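Side-chain contacts in endo-beta-mannanase (Opitutaceae bacterium TAV5, PDB 7BOB), which hydrolyses beta-1,4-linked mannosides as a family 5 glycoside hydrolase, probably releasing mannose from chain ends in the manner of an exo-mannosidase: residues D123-M126 and I127-A131; C195-Q198 and Q199-D203. All blocks are in the same frame, centred on the assembly; numbering follows the deposited sequence.

Contact 1 of 2, residues D123-M126 and I127-A131; sequences DPVM and IERGA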
loop_
_atom_site.group_PDB
_atom_site.type_symbol
_atom_site.label_atom_id
_atom_site.label_comp_id
_atom_site.label_asym_id
_atom_site.label_seq_id
_atom_site.Cartn_x
_atom_site.Cartn_y
_atom_site.Cartn_z
ATOM N N ASP A 123 18.627 3.818 17.513
ATOM C CA ASP A 123 20.010 4.168 17.231
ATOM C C ASP A 123 20.843 4.121 18.514
ATOM O O ASP A 123 20.451 4.729 19.522
ATOM C CB ASP A 123 20.123 5.556 16.611
ATOM C CG ASP A 123 21.557 5.926 16.358
ATOM O OD1 ASP A 123 22.213 5.148 15.640
ATOM O OD2 ASP A 123 22.046 6.943 16.897
ATOM N N PRO A 124 21.979 3.410 18.522
ATOM C CA PRO A 124 22.765 3.306 19.771
ATOM C C PRO A 124 23.178 4.655 20.339
ATOM O O PRO A 124 23.051 4.887 21.553
ATOM C CB PRO A 124 23.968 2.454 19.342
ATOM C CG PRO A 124 23.403 1.583 18.217
ATOM C CD PRO A 124 22.491 2.516 17.459
ATOM N N VAL A 125 23.664 5.559 19.486
ATOM C CA VAL A 125 24.120 6.869 19.951
ATOM C C VAL A 125 22.956 7.657 20.543
ATOM O O VAL A 125 23.080 8.283 21.608
ATOM C CB VAL A 125 24.796 7.629 18.793
ATOM C CG1 VAL A 125 25.071 9.075 19.182
ATOM C CG2 VAL A 125 26.090 6.925 18.371
ATOM N N MET A 126 21.796 7.627 19.872
ATOM C CA MET A 126 20.635 8.366 20.366
ATOM C C MET A 126 20.171 7.831 21.709
ATOM O O MET A 126 19.741 8.600 22.572
ATOM C CB MET A 126 19.496 8.300 19.355
ATOM C CG MET A 126 19.744 9.109 18.099
ATOM S SD MET A 126 20.342 10.762 18.453
ATOM C CE MET A 126 18.959 11.429 19.354
ATOM N N ILE A 127 20.219 6.514 21.895
ATOM C CA ILE A 127 19.848 5.958 23.188
ATOM C C ILE A 127 20.747 6.532 24.279
ATOM O O ILE A 127 20.266 7.077 25.282
ATOM C CB ILE A 127 19.884 4.422 23.143
ATOM C CG1 ILE A 127 18.721 3.903 22.287
ATOM C CG2 ILE A 127 19.742 3.842 24.529
ATOM C CD1 ILE A 127 18.689 2.386 22.108
ATOM N N GLU A 128 22.067 6.483 24.068
ATOM C CA GLU A 128 22.991 7.020 25.065
ATOM C C GLU A 128 22.794 8.519 25.253
ATOM O O GLU A 128 22.606 8.986 26.380
ATOM C CB GLU A 128 24.437 6.691 24.677
ATOM C CG GLU A 128 24.767 5.189 24.770
ATOM C CD GLU A 128 23.964 4.468 25.870
ATOM O OE1 GLU A 128 24.046 4.862 27.058
ATOM O OE2 GLU A 128 23.246 3.496 25.550
ATOM N N ARG A 129 22.823 9.294 24.161
ATOM C CA ARG A 129 22.608 10.737 24.277
ATOM C C ARG A 129 21.254 11.054 24.910
ATOM O O ARG A 129 21.131 12.020 25.672
ATOM C CB ARG A 129 22.723 11.407 22.910
ATOM C CG ARG A 129 24.130 11.436 22.343
ATOM C CD ARG A 129 24.944 12.606 22.894
ATOM N NE ARG A 129 25.658 12.261 24.128
ATOM C CZ ARG A 129 25.552 12.948 25.259
ATOM N NH1 ARG A 129 24.773 14.017 25.292
ATOM N NH2 ARG A 129 26.221 12.583 26.352
ATOM N N GLY A 130 20.227 10.252 24.616
ATOM C CA GLY A 130 18.927 10.498 25.216
ATOM C C GLY A 130 18.925 10.259 26.713
ATOM O O GLY A 130 18.394 11.068 27.479
ATOM N N ALA A 131 19.538 9.158 27.155
ATOM C CA ALA A 131 19.617 8.873 28.585
ATOM C C ALA A 131 20.351 9.987 29.325
ATOM O O ALA A 131 19.878 10.484 30.354
ATOM C CB ALA A 131 20.310 7.529 28.815
#

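Contact 2 of 2, residues C195-Q198 and Q199-D203; sequences CDHQ and QVIAD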
loop_
_atom_site.group_PDB
_atom_site.type_symbol
_atom_site.label_atom_id
_atom_site.label_comp_id
_atom_site.label_asym_id
_atom_site.label_seq_id
_atom_site.Cartn_x
_atom_site.Cartn_y
_atom_site.Cartn_z
ATOM N N CYS A 195 1.766 10.275 25.647
ATOM C CA CYS A 195 1.195 9.705 24.434
ATOM C C CYS A 195 -0.255 10.153 24.224
ATOM O O CYS A 195 -0.928 10.649 25.138
ATOM C CB CYS A 195 1.269 8.177 24.495
ATOM S SG CYS A 195 2.966 7.525 24.373
ATOM N N ASP A 196 -0.746 9.957 22.998
ATOM C CA ASP A 196 -2.093 10.391 22.665
ATOM C C ASP A 196 -2.971 9.188 22.347
ATOM O O ASP A 196 -2.657 8.062 22.753
ATOM C CB ASP A 196 -2.068 11.411 21.514
ATOM C CG ASP A 196 -1.513 10.838 20.203
ATOM O OD1 ASP A 196 -1.532 9.609 20.020
ATOM O OD2 ASP A 196 -1.059 11.621 19.335
ATOM N N HIS A 197 -4.061 9.405 21.609
ATOM C CA HIS A 197 -5.019 8.332 21.370
ATOM C C HIS A 197 -4.502 7.279 20.392
ATOM O O HIS A 197 -5.127 6.221 20.264
ATOM C CB HIS A 197 -6.356 8.923 20.902
ATOM C CG HIS A 197 -6.306 9.566 19.549
ATOM N ND1 HIS A 197 -5.380 10.535 19.214
ATOM C CD2 HIS A 197 -7.075 9.382 18.446
ATOM C CE1 HIS A 197 -5.570 10.905 17.956
ATOM N NE2 HIS A 197 -6.591 10.220 17.466
ATOM N N GLN A 198 -3.361 7.505 19.740
ATOM C CA GLN A 198 -2.825 6.444 18.901
ATOM C C GLN A 198 -2.398 5.227 19.703
ATOM O O GLN A 198 -2.198 4.163 19.108
ATOM C CB GLN A 198 -1.678 6.972 18.055
ATOM C CG GLN A 198 -2.133 8.147 17.234
ATOM C CD GLN A 198 -1.421 8.236 15.948
ATOM O OE1 GLN A 198 -1.464 7.310 15.154
ATOM N NE2 GLN A 198 -0.703 9.342 15.735
ATOM N N GLN A 199 -2.295 5.343 21.031
ATOM C CA GLN A 199 -2.187 4.148 21.855
ATOM C C GLN A 199 -3.347 3.194 21.603
ATOM O O GLN A 199 -3.175 1.973 21.718
ATOM C CB GLN A 199 -2.168 4.509 23.342
ATOM C CG GLN A 199 -1.019 5.377 23.799
ATOM C CD GLN A 199 -1.211 5.816 25.241
ATOM O OE1 GLN A 199 -0.810 5.115 26.172
ATOM N NE2 GLN A 199 -1.871 6.948 25.429
ATOM N N VAL A 200 -4.534 3.730 21.293
ATOM C CA VAL A 200 -5.739 2.920 21.091
ATOM C C VAL A 200 -5.946 2.563 19.620
ATOM O O VAL A 200 -6.278 1.422 19.291
ATOM C CB VAL A 200 -6.978 3.657 21.640
ATOM C CG1 VAL A 200 -8.222 2.806 21.425
ATOM C CG2 VAL A 200 -6.808 3.989 23.129
ATOM N N ILE A 201 -5.787 3.535 18.717
ATOM C CA ILE A 201 -6.200 3.365 17.328
ATOM C C ILE A 201 -5.069 2.927 16.389
ATOM O O ILE A 201 -5.342 2.655 15.210
ATOM C CB ILE A 201 -6.854 4.656 16.793
ATOM C CG1 ILE A 201 -5.799 5.765 16.651
ATOM C CG2 ILE A 201 -8.053 5.100 17.711
ATOM C CD1 ILE A 201 -6.194 6.872 15.695
ATOM N N ALA A 202 -3.810 2.877 16.849
ATOM C CA ALA A 202 -2.724 2.347 16.016
ATOM C C ALA A 202 -1.814 1.452 16.849
ATOM O O ALA A 202 -1.971 1.330 18.069
ATOM C CB ALA A 202 -1.920 3.473 15.349
ATOM N N ASP A 203 -0.863 0.792 16.180
ATOM C CA ASP A 203 0.217 0.077 16.866
ATOM C C ASP A 203 1.510 0.818 16.546
ATOM O O ASP A 203 2.147 0.573 15.524
ATOM C CB ASP A 203 0.334 -1.394 16.483
ATOM C CG ASP A 203 1.359 -2.140 17.356
ATOM O OD1 ASP A 203 1.883 -1.544 18.332
ATOM O OD2 ASP A 203 1.622 -3.331 17.084
#

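Contact 1 of 2, residues D123-M126 and I127-A131
D123 and I127 meet at the opening of the helix, where the backbone N of I127 donates to D123 O over 3.0 Å. The isoleucine side chain covers the same oxygen: its CG1 lies 3.4 Å from D123 O because this branch sits opposite the carbonyl carbon of I127 and beside its N (chi1 -71°), turned back toward the helix start. The carboxylate of D123 serves the first turn as well. Its OD2 accepts from M126 N at 3.1 Å, with the donor above the carboxylate plane, 40° out of it. Q118 NE2 donates to this OD2 too, so two hydrogen bonds grip one oxygen and probably limit rotation of the group.

P124 comes next, at a position in the first turn where a backbone without an N-H costs no helical bond. P124 O receives E128 N at 3.1 Å, and CG of E128 passes 3.7 Å from P124 O before the chain bends and carries its carboxylate to a salt bridge with R177 of helix 168-183.

V125 O takes R129 N at 2.8 Å in an almost straight bond, with 172° at the hydrogen. Outside the backbone, V125 CG1 touches R129 CG at 4.1 Å, the two side chains passing at a slant. Beyond CG the arginine bends away, and its NH1 pairs with E67.

M126 closes the series through its carbonyl, M126 O accepting G130 N at 2.7 Å, while its side chain leaves this line of bonds to lie on K114 and Q118. An aspartate N-cap, a proline straight after it and successive i to i+4 backbone bonds together make a classical capped start, here of helix 124-141, which follows strand 94-101 in the family 5 (beta/alpha)8 barrel.

Contact 2 of 2, residues C195-Q198 and Q199-D203
Q199 reaches back to D196 across an Asx turn that leads from the end of barrel strand 191-192 into the short helix 198-201. The turn is identified by D196 OD1, which accepts from Q198 N at 2.8 Å. From the glutamine backbone outward, Q199 N donates to D196 O at 3.2 Å, and CB and then CG follow the same oxygen, CG coming to 3.3 Å from D196 O. Further along the extended chain, CD lies 3.5 Å from C195 CB, giving the amide an aliphatic neighbour. At the tip, NE2 donates to D196 O at 3.0 Å (163° at the hydrogen), with the acceptor only 1° out of the amide plane. The two donors, N and NE2 of Q199, approach D196 O from opposite faces of its carbonyl plane. The amide has further partners outside: NE2 also bonds T238 O, and OE1 accepts from Q231 NE2. A leucine in place of Q199 is likely to leave D196 O with one donor fewer and both T238 O and Q231 NE2 without this partner.

At the entry to the helix, H197 O is shared by V200 N, at 2.8 Å, and I201 N, combining an i to i+3 with an i to i+4 bond. The imidazole stands between its own backbone N and carbonyl carbon (chi1 67°), and its NE2 bonds W247 O. I201 crosses it at a slant, placing CD1 3.8 Å from both H197 CD2 and H197 NE2.

Overall arrangement
Both contacts lie in the barrel domain but hold different elements, with centres 24 Å apart and nearest atoms about 16 Å apart. Contact 1 lies about 28 Å from the chain centre, partly buried, at the start of the long helix 124-141; contact 2 is buried about 6 Å from that centre, on the path from strand 191-192 into a one-turn helix. In each, an aspartate oxygen accepts a backbone N-H near the helix start, three residues on in contact 1 and two in contact 2. In contact 1, E128 and R129 form salt bridges outside the two segments, one to helix 168-183 and one to E67 just after helix 63-66, whereas the buried glutamine of contact 2 bonds neutral amide and carbonyl partners.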